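Local structure of geranyltranstransferase (Staphylococcus aureus, 1RTR) at residues A[130-133]-A[134-138]; A[137-140]-A[141-145]. The protein makes farnesyl diphosphate, most likely by joining isopentenyl diphosphate to shorter allylic diphosphates as other polyprenyl synthetases do. All coordinates share one frame; numbering follows the deposited sequence.

Contact 1. Residues A[130-133]-A[134-138]; sequences TDEV and KIKVL
Lys134 sets CG beside its own backbone N (chi1 -85°) and bends at chi3 and chi4, a course that carries its chain back past Thr130 O and alongside Asp131, whose first torsion (chi1 -69°) also puts the carboxylate beside the backbone N. The two side chains lie next to each other and point the same way. Asp131 OD2 lies 3.7 Å from Lys134 NZ, a long salt bridge, and closer to the methylene carbon Lys134 CE, at 3.2 Å. The stronger hold on NZ is the carbonyl oxygen of Asp126, in the loop that leads into the helix, which accepts a hydrogen bond from NZ.

Thr130 is the N-cap: its OG1 accepts from Val133 N at 3.2 Å, with an N-H...O angle of 165°, satisfying an amide in the first turn. The repeat starts with Lys134 N to Thr130 O and Ile135 N to Asp131 O, both 3.0 Å; the next bond, Lys136 N to Glu132 O, is weak at 3.3 Å. Val137 CG2 stands 4.4 Å from Val133 CG1, a loose apolar pair one turn apart. On the dimer side, Ile135 packs on Ile135 of the second subunit.

The chemistry is that of a capped helix N terminus: with Asp131 and Glu132 in its first turn, the acidic groups lie where the helix dipole would be expected to favour negative charge, and Lys134 ties this end to the preceding loop.

Contact 2. Residues A[137-140]-A[141-145]; sequences VLQR and LSIAS
The carbonyl oxygen of Gln139 is gripped by two donors from the next turn, Ile143 N at 3.1 Å from Gln139 O and Ser142 OG at 2.8 Å from that same atom. Both reach it from the same face of its carbonyl plane, yet they differ in approach: the amide bond is nearly straight at its hydrogen (171°), while the hydroxyl comes in from the flank, with a C=O...OG angle of 116°. Ser142 makes this reach because its OG stands between the backbone N and the carbonyl carbon (chi1 62°), folded back over the preceding turn; Leu138 O accepts a weak second bond from it. A buried serine hydroxyl is thereby satisfied by its own helix.

Ile143 lies along the same carbonyl, its CD1 3.6 Å from Gln139 O. The i to i+4 series continues through Leu141 N to Val137 O at 2.8 Å, Ser142 N to Leu138 O at 2.9 Å and Ala144 N to Arg140 O at 2.9 Å, the pattern of a regular alpha-helix. At the C-terminal end Ser145 repeats the doubling on Leu141 O, which takes Ser145 N and Ser145 OG from opposite faces of its plane; here OG is 2.9 Å from Leu141 O.

Arg140 forms a salt bridge through NH1 with Asp191 of helix 179-193 and packs on Phe184 and Met187 of that helix. Leu138 and Leu141 meet helix 105-124, Ser145 rests on Ile74 of helix 65-83, and Ser142 and Ile143 lie against Glu121 of the second subunit, so the turn packs against three helices of its own chain and against the dimer partner.

Overall arrangement
Both contacts lie on helix 131-145. Contact 1 is its opening, where the chain leaves the loop after helix 105-124, and contact 2 is its second half, ending where backbone hydrogen bonds link Ala144 with Met150 and Ser145 with Val151. Neither closes a long loop: each joins adjacent turns, and the two overlap at Val137 and Leu138 without nesting or crossing, their centres about 10 Å apart. Contact 1 is only partly buried, its centre about 20 Å from that of the chain, while contact 2 is buried, its centre about 13 Å from it. Together they pack this helix against helices 105-124 and 179-193 and the second subunit.

Contact 1. Residues A[130-133]-A[134-138]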
ATOM      1  N   THR A 130     -17.191   3.020  12.413  1.00 60.87           N
ATOM      2  CA  THR A 130     -17.909   3.889  11.484  1.00 60.74           C
ATOM      3  C   THR A 130     -16.985   4.253  10.339  1.00 60.84           C
ATOM      4  O   THR A 130     -15.763   4.083  10.430  1.00 61.13           O
ATOM      5  CB  THR A 130     -18.387   5.196  12.188  1.00 60.91           C
ATOM      6  OG1 THR A 130     -17.245   5.985  12.575  1.00 60.49           O
ATOM      7  CG2 THR A 130     -19.119   4.888  13.517  1.00 60.22           C
ATOM      8  N   ASP A 131     -17.565   4.772   9.266  1.00 60.67           N
ATOM      9  CA  ASP A 131     -16.772   5.228   8.137  1.00 60.43           C
ATOM     10  C   ASP A 131     -15.872   6.410   8.522  1.00 59.72           C
ATOM     11  O   ASP A 131     -14.732   6.523   8.039  1.00 59.77           O
ATOM     12  CB  ASP A 131     -17.680   5.521   6.936  1.00 60.67           C
ATOM     13  CG  ASP A 131     -18.292   4.243   6.347  1.00 62.61           C
ATOM     14  OD1 ASP A 131     -19.213   4.355   5.498  1.00 64.32           O
ATOM     15  OD2 ASP A 131     -17.912   3.086   6.677  1.00 62.38           O
ATOM     16  N   GLU A 132     -16.369   7.264   9.413  1.00 58.65           N
ATOM     17  CA  GLU A 132     -15.584   8.387   9.910  1.00 58.01           C
ATOM     18  C   GLU A 132     -14.292   7.911  10.620  1.00 56.53           C
ATOM     19  O   GLU A 132     -13.203   8.403  10.324  1.00 56.53           O
ATOM     20  CB  GLU A 132     -16.452   9.314  10.784  1.00 58.63           C
ATOM     21  CG  GLU A 132     -15.749   9.934  11.986  1.00 61.73           C
ATOM     22  CD  GLU A 132     -15.966  11.429  12.090  1.00 66.20           C
ATOM     23  OE1 GLU A 132     -16.782  11.853  12.943  1.00 66.50           O
ATOM     24  OE2 GLU A 132     -15.312  12.179  11.318  1.00 69.18           O
ATOM     25  N   VAL A 133     -14.402   6.934  11.515  1.00 54.59           N
ATOM     26  CA  VAL A 133     -13.233   6.443  12.236  1.00 52.82           C
ATOM     27  C   VAL A 133     -12.311   5.676  11.277  1.00 52.43           C
ATOM     28  O   VAL A 133     -11.084   5.748  11.383  1.00 52.34           O
ATOM     29  CB  VAL A 133     -13.637   5.586  13.483  1.00 52.52           C
ATOM     30  CG1 VAL A 133     -12.437   5.024  14.191  1.00 51.27           C
ATOM     31  CG2 VAL A 133     -14.456   6.409  14.459  1.00 51.74           C
ATOM     32  N   LYS A 134     -12.910   4.960  10.327  1.00 51.74           N
ATOM     33  CA  LYS A 134     -12.146   4.188   9.348  1.00 51.01           C
ATOM     34  C   LYS A 134     -11.225   5.075   8.520  1.00 49.97           C
ATOM     35  O   LYS A 134     -10.065   4.731   8.290  1.00 49.66           O
ATOM     36  CB  LYS A 134     -13.089   3.431   8.415  1.00 51.64           C
ATOM     37  CG  LYS A 134     -13.566   2.098   8.945  1.00 52.41           C
ATOM     38  CD  LYS A 134     -14.256   1.334   7.841  1.00 54.71           C
ATOM     39  CE  LYS A 134     -15.742   1.232   8.082  1.00 55.12           C
ATOM     40  NZ  LYS A 134     -16.170  -0.066   7.557  1.00 56.41           N
ATOM     41  N   ILE A 135     -11.745   6.215   8.074  1.00 49.01           N
ATOM     42  CA  ILE A 135     -10.936   7.186   7.346  1.00 48.35           C
ATOM     43  C   ILE A 135      -9.757   7.667   8.197  1.00 48.06           C
ATOM     44  O   ILE A 135      -8.627   7.680   7.729  1.00 48.06           O
ATOM     45  CB  ILE A 135     -11.819   8.361   6.821  1.00 48.36           C
ATOM     46  CG1 ILE A 135     -12.771   7.871   5.721  1.00 48.14           C
ATOM     47  CG2 ILE A 135     -10.977   9.502   6.287  1.00 47.91           C
ATOM     48  CD1 ILE A 135     -12.107   7.083   4.585  1.00 46.55           C
ATOM     49  N   LYS A 136     -10.017   8.000   9.460  1.00 47.97           N
ATOM     50  CA  LYS A 136      -8.982   8.494  10.363  1.00 47.91           C
ATOM     51  C   LYS A 136      -7.827   7.513  10.504  1.00 48.29           C
ATOM     52  O   LYS A 136      -6.656   7.908  10.380  1.00 48.11           O
ATOM     53  CB  LYS A 136      -9.567   8.808  11.729  1.00 47.85           C
ATOM     54  CG  LYS A 136     -10.380  10.067  11.755  1.00 48.20           C
ATOM     55  CD  LYS A 136     -10.692  10.434  13.187  1.00 51.53           C
ATOM     56  CE  LYS A 136     -11.982  11.222  13.286  1.00 52.44           C
ATOM     57  NZ  LYS A 136     -12.260  11.532  14.713  1.00 54.38           N
ATOM     58  N   VAL A 137      -8.162   6.240  10.747  1.00 48.38           N
ATOM     59  CA  VAL A 137      -7.172   5.177  10.842  1.00 48.15           C
ATOM     60  C   VAL A 137      -6.388   5.019   9.533  1.00 48.68           C
ATOM     61  O   VAL A 137      -5.151   4.960   9.547  1.00 48.64           O
ATOM     62  CB  VAL A 137      -7.817   3.832  11.265  1.00 48.00           C
ATOM     63  CG1 VAL A 137      -6.771   2.727  11.341  1.00 47.49           C
ATOM     64  CG2 VAL A 137      -8.482   3.972  12.609  1.00 47.69           C
ATOM     65  N   LEU A 138      -7.106   4.950   8.412  1.00 49.22           N
ATOM     66  CA  LEU A 138      -6.479   4.755   7.097  1.00 49.54           C
ATOM     67  C   LEU A 138      -5.535   5.903   6.761  1.00 49.62           C
ATOM     68  O   LEU A 138      -4.398   5.679   6.344  1.00 49.42           O
ATOM     69  CB  LEU A 138      -7.539   4.626   5.996  1.00 49.45           C
ATOM     70  CG  LEU A 138      -8.183   3.256   5.828  1.00 50.28           C
ATOM     71  CD1 LEU A 138      -9.580   3.393   5.243  1.00 51.09           C
ATOM     72  CD2 LEU A 138      -7.343   2.336   4.957  1.00 51.71           C
TER

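Contact 2. Residues A[137-140]-A[141-145]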
ATOM      1  N   VAL A 137      -8.162   6.240  10.747  1.00 48.38           N
ATOM      2  CA  VAL A 137      -7.172   5.177  10.842  1.00 48.15           C
ATOM      3  C   VAL A 137      -6.388   5.019   9.533  1.00 48.68           C
ATOM      4  O   VAL A 137      -5.151   4.960   9.547  1.00 48.64           O
ATOM      5  CB  VAL A 137      -7.817   3.832  11.265  1.00 48.00           C
ATOM      6  CG1 VAL A 137      -6.771   2.727  11.341  1.00 47.49           C
ATOM      7  CG2 VAL A 137      -8.482   3.972  12.609  1.00 47.69           C
ATOM      8  N   LEU A 138      -7.106   4.950   8.412  1.00 49.22           N
ATOM      9  CA  LEU A 138      -6.479   4.755   7.097  1.00 49.54           C
ATOM     10  C   LEU A 138      -5.535   5.903   6.761  1.00 49.62           C
ATOM     11  O   LEU A 138      -4.398   5.679   6.344  1.00 49.42           O
ATOM     12  CB  LEU A 138      -7.539   4.626   5.996  1.00 49.45           C
ATOM     13  CG  LEU A 138      -8.183   3.256   5.828  1.00 50.28           C
ATOM     14  CD1 LEU A 138      -9.580   3.393   5.243  1.00 51.09           C
ATOM     15  CD2 LEU A 138      -7.343   2.336   4.957  1.00 51.71           C
ATOM     16  N   GLN A 139      -6.020   7.128   6.955  1.00 49.86           N
ATOM     17  CA  GLN A 139      -5.223   8.328   6.747  1.00 50.56           C
ATOM     18  C   GLN A 139      -3.943   8.255   7.548  1.00 50.05           C
ATOM     19  O   GLN A 139      -2.857   8.481   7.016  1.00 50.70           O
ATOM     20  CB  GLN A 139      -6.008   9.572   7.157  1.00 50.96           C
ATOM     21  CG  GLN A 139      -5.652  10.800   6.350  1.00 54.95           C
ATOM     22  CD  GLN A 139      -6.539  11.985   6.678  1.00 61.48           C
ATOM     23  OE1 GLN A 139      -6.143  13.130   6.452  1.00 63.94           O
ATOM     24  NE2 GLN A 139      -7.742  11.721   7.218  1.00 63.13           N
ATOM     25  N   ARG A 140      -4.077   7.912   8.821  1.00 49.18           N
ATOM     26  CA  ARG A 140      -2.936   7.827   9.711  1.00 48.86           C
ATOM     27  C   ARG A 140      -1.974   6.710   9.323  1.00 48.69           C
ATOM     28  O   ARG A 140      -0.752   6.898   9.342  1.00 49.20           O
ATOM     29  CB  ARG A 140      -3.413   7.683  11.151  1.00 48.81           C
ATOM     30  CG  ARG A 140      -2.347   7.940  12.185  1.00 49.69           C
ATOM     31  CD  ARG A 140      -2.806   7.678  13.604  1.00 51.08           C
ATOM     32  NE  ARG A 140      -3.801   8.654  14.046  1.00 54.23           N
ATOM     33  CZ  ARG A 140      -3.510   9.878  14.469  1.00 54.49           C
ATOM     34  NH1 ARG A 140      -4.487  10.686  14.854  1.00 53.36           N
ATOM     35  NH2 ARG A 140      -2.239  10.284  14.516  1.00 53.18           N
ATOM     36  N   LEU A 141      -2.506   5.550   8.962  1.00 48.47           N
ATOM     37  CA  LEU A 141      -1.653   4.463   8.493  1.00 47.98           C
ATOM     38  C   LEU A 141      -0.857   4.856   7.234  1.00 47.56           C
ATOM     39  O   LEU A 141       0.327   4.549   7.123  1.00 47.52           O
ATOM     40  CB  LEU A 141      -2.473   3.185   8.255  1.00 47.79           C
ATOM     41  CG  LEU A 141      -1.708   1.862   8.109  1.00 47.97           C
ATOM     42  CD1 LEU A 141      -0.625   1.711   9.181  1.00 46.75           C
ATOM     43  CD2 LEU A 141      -2.665   0.672   8.132  1.00 47.71           C
ATOM     44  N   SER A 142      -1.504   5.532   6.293  1.00 46.92           N
ATOM     45  CA  SER A 142      -0.842   5.852   5.032  1.00 46.96           C
ATOM     46  C   SER A 142       0.276   6.886   5.205  1.00 46.96           C
ATOM     47  O   SER A 142       1.325   6.768   4.565  1.00 47.19           O
ATOM     48  CB  SER A 142      -1.851   6.296   3.973  1.00 46.70           C
ATOM     49  OG  SER A 142      -2.529   7.470   4.383  1.00 46.96           O
ATOM     50  N   ILE A 143       0.046   7.889   6.056  1.00 46.83           N
ATOM     51  CA  ILE A 143       1.094   8.835   6.446  1.00 47.03           C
ATOM     52  C   ILE A 143       2.216   8.153   7.251  1.00 46.84           C
ATOM     53  O   ILE A 143       3.390   8.408   7.011  1.00 46.86           O
ATOM     54  CB  ILE A 143       0.505  10.059   7.235  1.00 47.43           C
ATOM     55  CG1 ILE A 143      -0.443  10.894   6.356  1.00 47.08           C
ATOM     56  CG2 ILE A 143       1.614  10.964   7.756  1.00 46.87           C
ATOM     57  CD1 ILE A 143      -1.380  11.802   7.164  1.00 45.89           C
ATOM     58  N   ALA A 144       1.858   7.292   8.201  1.00 46.75           N
ATOM     59  CA  ALA A 144       2.860   6.591   9.013  1.00 46.67           C
ATOM     60  C   ALA A 144       3.778   5.702   8.170  1.00 46.92           C
ATOM     61  O   ALA A 144       4.970   5.547   8.488  1.00 47.22           O
ATOM     62  CB  ALA A 144       2.189   5.764  10.125  1.00 46.05           C
ATOM     63  N   SER A 145       3.225   5.126   7.101  1.00 46.66           N
ATOM     64  CA  SER A 145       3.911   4.100   6.332  1.00 46.92           C
ATOM     65  C   SER A 145       4.617   4.668   5.110  1.00 47.08           C
ATOM     66  O   SER A 145       5.537   4.059   4.588  1.00 47.32           O
ATOM     67  CB  SER A 145       2.928   2.998   5.900  1.00 47.61           C
ATOM     68  OG  SER A 145       2.261   2.406   7.018  1.00 47.58           O
TER